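Flavohemoprotein (Vibrio cholerae O1 biovar El Tor, PDB 4EH1) probably converts nitric oxide to nitrate with oxygen and NAD(P)H, its reductase domain, the part in this chain, binding FAD. Local coordinates at residues A16-F21 and E155-Q160. Residues are numbered along the deposited sequence; the frame is centred on the assembly and turned at random.
Sequences AYVTSF and EHTFAQ
V18 and T157 form the buried part of this contact, where the FAD-binding and NAD-binding portions of the reductase meet. Their side chains cross at about a right angle: V18 CG2 lies 3.8 Å from T157 OG1, while V18 CG1 meets T157 CG2 at 4.1 Å. With CG1 anti to the backbone N (chi1 174°), the valine presents one branch to the hydroxyl and the other to the methyl. T157 OG1 is hydrogen-bonded to S15 OG, in the turn between strands 4-13 and 18-25. Further along, the F158 ring turns its edge to S20, with CE1 4.2 Å from S20 OG; that hydroxyl is hydrogen-bonded to E14 and S71.

The solvent side is the partly exposed pair Y17 and E155, looser in burial but just as close in distance. The carboxylate sits at the ring edge, its plane 84° from that of the ring, and E155 OE2 comes within 3.7 Å of Y17 CE2. A16 CB covers one ring face, 3.9 Å above the plane, and N151 ND2 hydrogen-bonds E155 OE2.

The side chain of V18 also lies about 6 Å from the bound FAD and about 4 Å from that of V124, a residue probably involved in NADP(+) binding. F158, the N-cap residue of helix 159-169, reaches from the parallel sheet's domain to strand 68-73, which pairs with strand 18-25 in the antiparallel sheet.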
ATOM      1  N   ALA A  16       9.368  -3.969   1.334  1.00 25.98           N
ATOM      2  CA  ALA A  16       9.600  -3.379   2.665  1.00 25.05           C
ATOM      3  C   ALA A  16       9.771  -1.855   2.630  1.00 23.51           C
ATOM      4  O   ALA A  16       9.253  -1.155   3.463  1.00 24.32           O
ATOM      5  CB  ALA A  16      10.809  -4.012   3.344  1.00 27.26           C
ATOM      6  N   TYR A  17      10.490  -1.325   1.663  1.00 24.23           N
ATOM      7  CA  TYR A  17      10.748   0.114   1.708  1.00 27.29           C
ATOM      8  C   TYR A  17      10.173   0.890   0.506  1.00 31.20           C
ATOM      9  O   TYR A  17      10.280   2.119   0.432  1.00 29.70           O
ATOM     10  CB  TYR A  17      12.240   0.337   1.809  1.00 26.60           C
ATOM     11  CG  TYR A  17      12.843  -0.393   2.998  1.00 28.25           C
ATOM     12  CD1 TYR A  17      12.497  -0.047   4.295  1.00 26.73           C
ATOM     13  CD2 TYR A  17      13.756  -1.418   2.810  1.00 32.89           C
ATOM     14  CE1 TYR A  17      13.032  -0.698   5.390  1.00 34.53           C
ATOM     15  CE2 TYR A  17      14.332  -2.067   3.902  1.00 36.03           C
ATOM     16  CZ  TYR A  17      13.962  -1.701   5.184  1.00 39.21           C
ATOM     17  OH  TYR A  17      14.507  -2.358   6.243  1.00 41.50           O
ATOM     18  N   VAL A  18       9.556   0.173  -0.422  1.00 27.01           N
ATOM     19  CA  VAL A  18       9.057   0.804  -1.629  1.00 23.24           C
ATOM     20  C   VAL A  18       7.522   0.757  -1.664  1.00 22.15           C
ATOM     21  O   VAL A  18       6.884  -0.306  -1.495  1.00 24.75           O
ATOM     22  CB  VAL A  18       9.599   0.126  -2.883  1.00 28.71           C
ATOM     23  CG1 VAL A  18       8.929   0.726  -4.146  1.00 30.34           C
ATOM     24  CG2 VAL A  18      11.138   0.217  -2.956  1.00 21.39           C
ATOM     25  N   THR A  19       6.951   1.922  -1.888  1.00 23.23           N
ATOM     26  CA  THR A  19       5.512   2.085  -1.994  1.00 25.12           C
ATOM     27  C   THR A  19       5.166   2.810  -3.300  1.00 27.42           C
ATOM     28  O   THR A  19       5.819   3.797  -3.655  1.00 22.64           O
ATOM     29  CB  THR A  19       4.983   2.838  -0.747  1.00 26.93           C
ATOM     30  OG1 THR A  19       4.989   1.918   0.362  1.00 29.34           O
ATOM     31  CG2 THR A  19       3.520   3.383  -0.971  1.00 21.55           C
ATOM     32  N   SER A  20       4.176   2.297  -4.039  1.00 22.27           N
ATOM     33  CA  SER A  20       3.758   2.932  -5.291  1.00 21.89           C
ATOM     34  C   SER A  20       2.630   3.951  -5.050  1.00 28.33           C
ATOM     35  O   SER A  20       1.822   3.786  -4.138  1.00 31.90           O
ATOM     36  CB  SER A  20       3.249   1.900  -6.312  1.00 21.39           C
ATOM     37  OG  SER A  20       4.286   1.276  -7.018  1.00 31.31           O
ATOM     38  N   PHE A  21       2.561   4.967  -5.902  1.00 25.05           N
ATOM     39  CA  PHE A  21       1.462   5.927  -5.886  1.00 26.39           C
ATOM     40  C   PHE A  21       0.902   6.043  -7.296  1.00 26.24           C
ATOM     41  O   PHE A  21       1.634   6.341  -8.231  1.00 27.89           O
ATOM     42  CB  PHE A  21       1.957   7.322  -5.484  1.00 23.75           C
ATOM     43  CG  PHE A  21       2.538   7.390  -4.096  1.00 31.27           C
ATOM     44  CD1 PHE A  21       1.825   7.988  -3.063  1.00 23.32           C
ATOM     45  CD2 PHE A  21       3.810   6.856  -3.825  1.00 24.66           C
ATOM     46  CE1 PHE A  21       2.371   8.054  -1.762  1.00 30.76           C
ATOM     47  CE2 PHE A  21       4.351   6.926  -2.540  1.00 31.38           C
ATOM     48  CZ  PHE A  21       3.627   7.531  -1.509  1.00 27.52           C
ATOM     49  N   GLU A 155      12.716  -7.247   0.264  1.00 23.39           N
ATOM     50  CA  GLU A 155      12.983  -6.054  -0.533  1.00 29.13           C
ATOM     51  C   GLU A 155      12.790  -6.336  -2.039  1.00 26.49           C
ATOM     52  O   GLU A 155      13.252  -5.582  -2.887  1.00 28.55           O
ATOM     53  CB  GLU A 155      14.408  -5.516  -0.255  1.00 25.48           C
ATOM     54  CG  GLU A 155      14.639  -5.064   1.155  1.00 24.97           C
ATOM     55  CD  GLU A 155      15.955  -4.255   1.323  1.00 50.69           C
ATOM     56  OE1 GLU A 155      16.279  -3.385   0.473  1.00 45.34           O
ATOM     57  OE2 GLU A 155      16.678  -4.495   2.317  1.00 46.84           O
ATOM     58  N   HIS A 156      12.140  -7.439  -2.371  1.00 23.07           N
ATOM     59  CA  HIS A 156      12.072  -7.851  -3.766  1.00 20.94           C
ATOM     60  C   HIS A 156      10.926  -7.083  -4.472  1.00 28.77           C
ATOM     61  O   HIS A 156       9.808  -7.582  -4.587  1.00 27.39           O
ATOM     62  CB  HIS A 156      11.839  -9.364  -3.817  1.00 24.55           C
ATOM     63  CG  HIS A 156      11.848  -9.947  -5.199  1.00 22.45           C
ATOM     64  ND1 HIS A 156      11.881 -11.312  -5.432  1.00 25.62           N
ATOM     65  CD2 HIS A 156      11.806  -9.362  -6.417  1.00 23.85           C
ATOM     66  CE1 HIS A 156      11.886 -11.535  -6.732  1.00 22.12           C
ATOM     67  NE2 HIS A 156      11.838 -10.367  -7.353  1.00 27.90           N
ATOM     68  N   THR A 157      11.213  -5.876  -4.942  1.00 21.85           N
ATOM     69  CA  THR A 157      10.187  -4.992  -5.481  1.00 19.43           C
ATOM     70  C   THR A 157       9.502  -5.522  -6.740  1.00 22.79           C
ATOM     71  O   THR A 157      10.169  -5.976  -7.652  1.00 21.78           O
ATOM     72  CB  THR A 157      10.842  -3.649  -5.801  1.00 28.15           C
ATOM     73  OG1 THR A 157      11.456  -3.145  -4.605  1.00 33.09           O
ATOM     74  CG2 THR A 157       9.814  -2.633  -6.363  1.00 22.78           C
ATOM     75  N   PHE A 158       8.169  -5.459  -6.782  1.00 21.77           N
ATOM     76  CA  PHE A 158       7.382  -5.935  -7.914  1.00 21.98           C
ATOM     77  C   PHE A 158       7.446  -7.436  -8.131  1.00 26.29           C
ATOM     78  O   PHE A 158       7.206  -7.881  -9.260  1.00 29.44           O
ATOM     79  CB  PHE A 158       7.833  -5.269  -9.223  1.00 23.43           C
ATOM     80  CG  PHE A 158       7.731  -3.783  -9.209  1.00 19.29           C
ATOM     81  CD1 PHE A 158       6.547  -3.166  -8.867  1.00 21.47           C
ATOM     82  CD2 PHE A 158       8.835  -2.994  -9.529  1.00 27.77           C
ATOM     83  CE1 PHE A 158       6.456  -1.766  -8.873  1.00 27.48           C
ATOM     84  CE2 PHE A 158       8.751  -1.593  -9.518  1.00 23.96           C
ATOM     85  CZ  PHE A 158       7.563  -0.994  -9.188  1.00 25.12           C
ATOM     86  N   ALA A 159       7.774  -8.214  -7.090  1.00 22.49           N
ATOM     87  CA  ALA A 159       8.036  -9.643  -7.292  1.00 25.55           C
ATOM     88  C   ALA A 159       6.876 -10.290  -8.067  1.00 27.75           C
ATOM     89  O   ALA A 159       7.084 -10.951  -9.078  1.00 22.81           O
ATOM     90  CB  ALA A 159       8.232 -10.369  -5.966  1.00 23.18           C
ATOM     91  N   GLN A 160       5.657 -10.066  -7.592  1.00 24.41           N
ATOM     92  CA  GLN A 160       4.484 -10.738  -8.148  1.00 27.95           C
ATOM     93  C   GLN A 160       4.111 -10.205  -9.536  1.00 29.15           C
ATOM     94  O   GLN A 160       3.821 -10.962 -10.453  1.00 25.69           O
ATOM     95  CB  GLN A 160       3.284 -10.601  -7.201  1.00 25.75           C
ATOM     96  CG  GLN A 160       1.987 -11.176  -7.769  1.00 33.71           C
ATOM     97  CD  GLN A 160       2.086 -12.686  -8.014  1.00 45.35           C
ATOM     98  OE1 GLN A 160       2.994 -13.358  -7.514  1.00 45.20           O
ATOM     99  NE2 GLN A 160       1.146 -13.220  -8.777  1.00 55.74           N
TER